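Local atomic coordinates of histidine--tRNA ligase (Staphylococcus aureus, PDB entry 1QE0), a protein that catalyses the ATP-dependent attachment of L-histidine to tRNA(His), releasing AMP and diphosphate, and works as a homodimeric class II aminoacyl-tRNA synthetase. Residues A[145-148]-A[149-153]; A[27-30]-A[31-34]. One frame throughout, in Å; residues are numbered along the deposited sequence.

Contact 1. Residues A[145-148]-A[149-153]; sequences AMVM and HIYQS
M146 and I150, V147 and Y151, and M148 and Q152 are the i to i+4 pairs that meet along the last turns of helix 137-153. Three backbone hydrogen bonds of the alpha-helical pattern fix their spacing: H149 N to A145 O, I150 N to M146 O and Q152 N to M148 O. The second of these, between I150 N and M146 O, measures 2.7 Å.

The apolar contacts are few. M146 swings CG anti to its backbone nitrogen (chi1 179°), and this mid-chain carbon lies 4.1 Å from the CD1 end of I150, the two chains crossing at a slant. One residue on, the CG2 methyl of V147 approaches CE2 of Y151 to 4.2 Å, at the rim of the ring. The same edge, at CD2, meets the carbonyl oxygen of V147, which lies in the ring plane.

The third pair is a looser side-chain contact and not an apolar one: CG of M148 passes 4.2 Å from CD, the amide carbon of the exposed Q152, whose chain runs extended beyond CG.

Among the polar side chains, H149 looks away from the helix. Its ND1 makes a probable hydrogen bond to the Y33 hydroxyl, and its ring stacks on H354 of the second subunit. S153 OG bonds I150 O within the helix and also Q25.

M146 and I150 face helix 13-33, through M30 and L26, and F306 of strand 302-309. V147 and Y151 lie on L269 of strand 265-272 in the same sheet, and M148 touches I247, so the helix is wedged between another helix and the catalytic-domain sheet.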
ATOM      1  N   ALA A 145     -21.437   5.088   2.307  1.00  4.02           N
ATOM      2  CA  ALA A 145     -20.994   6.321   2.912  1.00  4.06           C
ATOM      3  C   ALA A 145     -19.460   6.366   2.764  1.00 11.39           C
ATOM      4  O   ALA A 145     -18.872   7.436   2.531  1.00 13.90           O
ATOM      5  CB  ALA A 145     -21.379   6.322   4.358  1.00  2.05           C
ATOM      6  N   MET A 146     -18.823   5.193   2.864  1.00 14.57           N
ATOM      7  CA  MET A 146     -17.365   5.060   2.743  1.00 15.43           C
ATOM      8  C   MET A 146     -16.873   5.378   1.320  1.00 16.53           C
ATOM      9  O   MET A 146     -15.967   6.207   1.147  1.00 14.34           O
ATOM     10  CB  MET A 146     -16.924   3.635   3.139  1.00 14.30           C
ATOM     11  CG  MET A 146     -15.426   3.372   3.023  1.00 11.63           C
ATOM     12  SD  MET A 146     -15.038   1.604   2.949  1.00 14.01           S
ATOM     13  CE  MET A 146     -15.206   1.183   4.577  1.00  2.00           C
ATOM     14  N   VAL A 147     -17.466   4.726   0.310  1.00 17.20           N
ATOM     15  CA  VAL A 147     -17.046   4.944  -1.065  1.00 14.39           C
ATOM     16  C   VAL A 147     -17.181   6.430  -1.375  1.00 18.05           C
ATOM     17  O   VAL A 147     -16.407   6.970  -2.149  1.00 23.44           O
ATOM     18  CB  VAL A 147     -17.800   4.031  -2.075  1.00 10.35           C
ATOM     19  CG1 VAL A 147     -19.267   4.267  -2.009  1.00 17.39           C
ATOM     20  CG2 VAL A 147     -17.314   4.277  -3.492  1.00  9.89           C
ATOM     21  N   MET A 148     -18.091   7.111  -0.682  1.00 17.51           N
ATOM     22  CA  MET A 148     -18.278   8.538  -0.886  1.00 12.98           C
ATOM     23  C   MET A 148     -17.191   9.275  -0.125  1.00 13.87           C
ATOM     24  O   MET A 148     -16.571  10.225  -0.627  1.00 14.03           O
ATOM     25  CB  MET A 148     -19.629   8.962  -0.351  1.00 15.29           C
ATOM     26  CG  MET A 148     -20.206  10.110  -1.104  1.00 23.31           C
ATOM     27  SD  MET A 148     -20.711   9.556  -2.717  1.00 27.15           S
ATOM     28  CE  MET A 148     -21.980  10.726  -3.017  1.00 31.07           C
ATOM     29  N   HIS A 149     -16.943   8.817   1.093  1.00 10.71           N
ATOM     30  CA  HIS A 149     -15.946   9.419   1.941  1.00  5.75           C
ATOM     31  C   HIS A 149     -14.568   9.355   1.269  1.00  9.55           C
ATOM     32  O   HIS A 149     -13.865  10.364   1.192  1.00 15.35           O
ATOM     33  CB  HIS A 149     -15.944   8.715   3.292  1.00  2.00           C
ATOM     34  CG  HIS A 149     -15.213   9.427   4.379  1.00  3.45           C
ATOM     35  ND1 HIS A 149     -15.028   8.934   5.636  1.00  2.75           N
ATOM     36  CD2 HIS A 149     -14.571  10.633   4.377  1.00  4.60           C
ATOM     37  CE1 HIS A 149     -14.325   9.760   6.368  1.00  2.51           C
ATOM     38  NE2 HIS A 149     -14.028  10.804   5.626  1.00  2.55           N
ATOM     39  N   ILE A 150     -14.182   8.190   0.762  1.00  8.96           N
ATOM     40  CA  ILE A 150     -12.860   8.048   0.135  1.00  8.92           C
ATOM     41  C   ILE A 150     -12.570   9.180  -0.838  1.00 10.11           C
ATOM     42  O   ILE A 150     -11.650   9.982  -0.617  1.00 11.18           O
ATOM     43  CB  ILE A 150     -12.708   6.682  -0.586  1.00  4.60           C
ATOM     44  CG1 ILE A 150     -12.510   5.587   0.457  1.00  5.04           C
ATOM     45  CG2 ILE A 150     -11.552   6.706  -1.582  1.00  2.00           C
ATOM     46  CD1 ILE A 150     -12.785   4.197  -0.062  1.00  5.87           C
ATOM     47  N   TYR A 151     -13.403   9.272  -1.875  1.00  9.17           N
ATOM     48  CA  TYR A 151     -13.257  10.272  -2.914  1.00  6.69           C
ATOM     49  C   TYR A 151     -13.417  11.693  -2.423  1.00 11.24           C
ATOM     50  O   TYR A 151     -12.684  12.585  -2.853  1.00 15.84           O
ATOM     51  CB  TYR A 151     -14.213   9.991  -4.041  1.00  4.29           C
ATOM     52  CG  TYR A 151     -13.849   8.755  -4.762  1.00  2.00           C
ATOM     53  CD1 TYR A 151     -12.881   8.773  -5.738  1.00  5.19           C
ATOM     54  CD2 TYR A 151     -14.465   7.576  -4.483  1.00  2.00           C
ATOM     55  CE1 TYR A 151     -12.536   7.633  -6.431  1.00  2.09           C
ATOM     56  CE2 TYR A 151     -14.135   6.418  -5.169  1.00  5.59           C
ATOM     57  CZ  TYR A 151     -13.171   6.457  -6.146  1.00  2.06           C
ATOM     58  OH  TYR A 151     -12.864   5.316  -6.851  1.00  4.77           O
ATOM     59  N   GLN A 152     -14.349  11.933  -1.516  1.00 12.03           N
ATOM     60  CA  GLN A 152     -14.490  13.291  -1.022  1.00 12.66           C
ATOM     61  C   GLN A 152     -13.304  13.680  -0.164  1.00 11.02           C
ATOM     62  O   GLN A 152     -12.964  14.841  -0.076  1.00 15.10           O
ATOM     63  CB  GLN A 152     -15.770  13.462  -0.219  1.00 19.75           C
ATOM     64  CG  GLN A 152     -17.060  13.267  -1.019  1.00 26.71           C
ATOM     65  CD  GLN A 152     -18.275  13.737  -0.249  1.00 28.38           C
ATOM     66  OE1 GLN A 152     -18.455  13.383   0.922  1.00 37.00           O
ATOM     67  NE2 GLN A 152     -19.107  14.555  -0.884  1.00 29.21           N
ATOM     68  N   SER A 153     -12.615  12.716   0.422  1.00  9.92           N
ATOM     69  CA  SER A 153     -11.504  13.072   1.276  1.00 10.63           C
ATOM     70  C   SER A 153     -10.366  13.686   0.466  1.00 12.36           C
ATOM     71  O   SER A 153      -9.495  14.372   1.004  1.00 15.69           O
ATOM     72  CB  SER A 153     -11.034  11.864   2.121  1.00  6.02           C
ATOM     73  OG  SER A 153     -10.451  10.805   1.370  1.00  6.38           O
TER

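Contact 2. Residues A[27-30]-A[31-34]; sequences DELM and TFYN
L29 and F32 make the apolar side-chain contact in this last part of helix 13-33. The two side chains cross at a slant, and CD1 of L29 comes within 4.0 Å of CE1 of F32, on the rim of the ring. F32 carries CG anti to its own carbonyl carbon (chi1 -52°), which turns the ring back along the helix, over the preceding turn. One ring face consequently lies on the E28 carbonyl oxygen, placed 3.4 Å above the plane and over its centre, although the position of that oxygen is less certain than most.

Y33 is turned quite differently. Its ring presents an edge to the backbone, with L29 O close to the ring plane, though the place of this oxygen too is less sure, and its hydroxyl is carried away from the helix toward H149. M30 points off the helix too, its chain folded at both chi2 and chi3, and packs on F127 and V129 of strand 123-132. T31 OG1 lies 3.5 Å from D27 O, a weak hydrogen bond beside another weak one from T31 N to the same oxygen.

At N34 the chain leaves the helix with positive phi (76°). It is the C-prime residue of a Schellman motif, in which Y35 N turns back to M30 O and N34 N to T31 O, the latter a weak bond of 3.2 Å.

Chemically, the backbone bonds at the helix end are mostly weak in this model, and polar groups of the turn also reach partners beyond it. N34 ND2 binds D360 of the second subunit while its OD1 accepts from K36, and the F32 carbonyl takes a bond from R353 of that subunit. The terminating turn thus contributes directly to the dimer interface.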
ATOM      1  N   ASP A  27      -5.415   3.848   4.001  1.00 11.35           N
ATOM      2  CA  ASP A  27      -5.168   3.009   5.158  1.00  9.60           C
ATOM      3  C   ASP A  27      -5.753   3.669   6.398  1.00  9.81           C
ATOM      4  O   ASP A  27      -6.268   2.980   7.278  1.00 13.34           O
ATOM      5  CB  ASP A  27      -3.668   2.776   5.323  1.00  6.70           C
ATOM      6  CG  ASP A  27      -3.064   1.998   4.164  1.00  6.28           C
ATOM      7  OD1 ASP A  27      -3.787   1.300   3.419  1.00 13.04           O
ATOM      8  OD2 ASP A  27      -1.848   2.078   3.984  1.00  7.30           O
ATOM      9  N   GLU A  28      -5.699   5.001   6.453  1.00  8.48           N
ATOM     10  CA  GLU A  28      -6.234   5.753   7.591  1.00  6.19           C
ATOM     11  C   GLU A  28      -7.730   5.705   7.620  1.00  8.03           C
ATOM     12  O   GLU A  28      -8.321   5.469   8.658  1.00 10.24           O
ATOM     13  CB  GLU A  28      -5.830   7.201   7.527  1.00  4.97           C
ATOM     14  CG  GLU A  28      -4.349   7.414   7.594  1.00 20.91           C
ATOM     15  CD  GLU A  28      -3.991   8.877   7.655  1.00 28.26           C
ATOM     16  OE1 GLU A  28      -4.912   9.709   7.903  1.00 32.33           O
ATOM     17  OE2 GLU A  28      -2.790   9.185   7.462  1.00 29.18           O
ATOM     18  N   LEU A  29      -8.349   6.011   6.489  1.00 10.66           N
ATOM     19  CA  LEU A  29      -9.801   5.967   6.383  1.00 10.83           C
ATOM     20  C   LEU A  29     -10.290   4.568   6.821  1.00 14.06           C
ATOM     21  O   LEU A  29     -11.258   4.466   7.576  1.00 20.23           O
ATOM     22  CB  LEU A  29     -10.256   6.245   4.938  1.00  8.84           C
ATOM     23  CG  LEU A  29     -10.694   7.613   4.391  1.00  3.59           C
ATOM     24  CD1 LEU A  29     -10.452   8.687   5.376  1.00  2.00           C
ATOM     25  CD2 LEU A  29      -9.990   7.910   3.096  1.00  3.56           C
ATOM     26  N   MET A  30      -9.601   3.498   6.410  1.00 11.15           N
ATOM     27  CA  MET A  30     -10.027   2.138   6.777  1.00  8.54           C
ATOM     28  C   MET A  30      -9.980   1.937   8.282  1.00  5.82           C
ATOM     29  O   MET A  30     -10.716   1.133   8.858  1.00  9.43           O
ATOM     30  CB  MET A  30      -9.185   1.065   6.075  1.00  2.66           C
ATOM     31  CG  MET A  30      -9.293   1.084   4.564  1.00  8.52           C
ATOM     32  SD  MET A  30     -10.978   0.975   3.949  1.00 12.98           S
ATOM     33  CE  MET A  30     -11.286   2.690   3.732  1.00  7.74           C
ATOM     34  N   THR A  31      -9.104   2.684   8.911  1.00  3.84           N
ATOM     35  CA  THR A  31      -8.929   2.642  10.341  1.00  2.19           C
ATOM     36  C   THR A  31     -10.204   3.130  11.056  1.00  4.84           C
ATOM     37  O   THR A  31     -10.692   2.506  11.996  1.00  3.97           O
ATOM     38  CB  THR A  31      -7.698   3.470  10.643  1.00  2.00           C
ATOM     39  OG1 THR A  31      -6.582   2.601  10.699  1.00  2.00           O
ATOM     40  CG2 THR A  31      -7.819   4.274  11.873  1.00  8.50           C
ATOM     41  N   PHE A  32     -10.801   4.188  10.520  1.00  8.45           N
ATOM     42  CA  PHE A  32     -12.010   4.782  11.072  1.00  6.52           C
ATOM     43  C   PHE A  32     -13.188   3.842  10.863  1.00  7.07           C
ATOM     44  O   PHE A  32     -14.100   3.789  11.674  1.00 11.68           O
ATOM     45  CB  PHE A  32     -12.310   6.125  10.378  1.00  5.04           C
ATOM     46  CG  PHE A  32     -11.170   7.076  10.355  1.00  2.00           C
ATOM     47  CD1 PHE A  32     -11.128   8.076   9.426  1.00  5.83           C
ATOM     48  CD2 PHE A  32     -10.108   6.958  11.242  1.00 14.72           C
ATOM     49  CE1 PHE A  32     -10.023   8.955   9.369  1.00  6.98           C
ATOM     50  CE2 PHE A  32      -9.005   7.831  11.190  1.00  9.63           C
ATOM     51  CZ  PHE A  32      -8.973   8.825  10.253  1.00  2.00           C
ATOM     52  N   TYR A  33     -13.185   3.132   9.746  1.00  8.78           N
ATOM     53  CA  TYR A  33     -14.270   2.212   9.413  1.00  8.22           C
ATOM     54  C   TYR A  33     -14.028   0.849   9.990  1.00  9.93           C
ATOM     55  O   TYR A  33     -14.918  -0.002   9.963  1.00 11.54           O
ATOM     56  CB  TYR A  33     -14.418   2.094   7.910  1.00  2.00           C
ATOM     57  CG  TYR A  33     -14.938   3.355   7.294  1.00  8.56           C
ATOM     58  CD1 TYR A  33     -16.297   3.483   7.012  1.00 10.51           C
ATOM     59  CD2 TYR A  33     -14.092   4.461   7.060  1.00  4.33           C
ATOM     60  CE1 TYR A  33     -16.823   4.677   6.532  1.00 13.98           C
ATOM     61  CE2 TYR A  33     -14.603   5.671   6.576  1.00  8.71           C
ATOM     62  CZ  TYR A  33     -15.977   5.770   6.330  1.00 14.85           C
ATOM     63  OH  TYR A  33     -16.549   6.966   6.008  1.00 12.85           O
ATOM     64  N   ASN A  34     -12.787   0.609  10.402  1.00  7.82           N
ATOM     65  CA  ASN A  34     -12.419  -0.647  11.014  1.00  5.93           C
ATOM     66  C   ASN A  34     -12.266  -1.841  10.061  1.00  9.80           C
ATOM     67  O   ASN A  34     -12.599  -2.991  10.431  1.00 11.67           O
ATOM     68  CB  ASN A  34     -13.394  -0.962  12.142  1.00  5.42           C
ATOM     69  CG  ASN A  34     -12.943  -2.106  12.992  1.00 15.74           C
ATOM     70  OD1 ASN A  34     -11.759  -2.241  13.283  1.00 22.55           O
ATOM     71  ND2 ASN A  34     -13.881  -2.962  13.392  1.00 13.97           N
TER

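Contact 2 comes first along the chain, at the C-terminal end of helix 13-33, and contact 1 follows on helix 137-153; both lie in the part of the chain that carries the class II synthetase core. Their centres are 11 Å apart, and the two helices touch directly. Besides the polar link between Y33 and H149, M146 CE sits 3.5 Å from Y33 CG, and L29 CD2 packs 3.4 Å from S153 OG. The helices thus form one packed layer against the large mixed sheet of that core. R353 of the second subunit approaches H149 as well as Y33, so the paired helices also help build the homodimer interface.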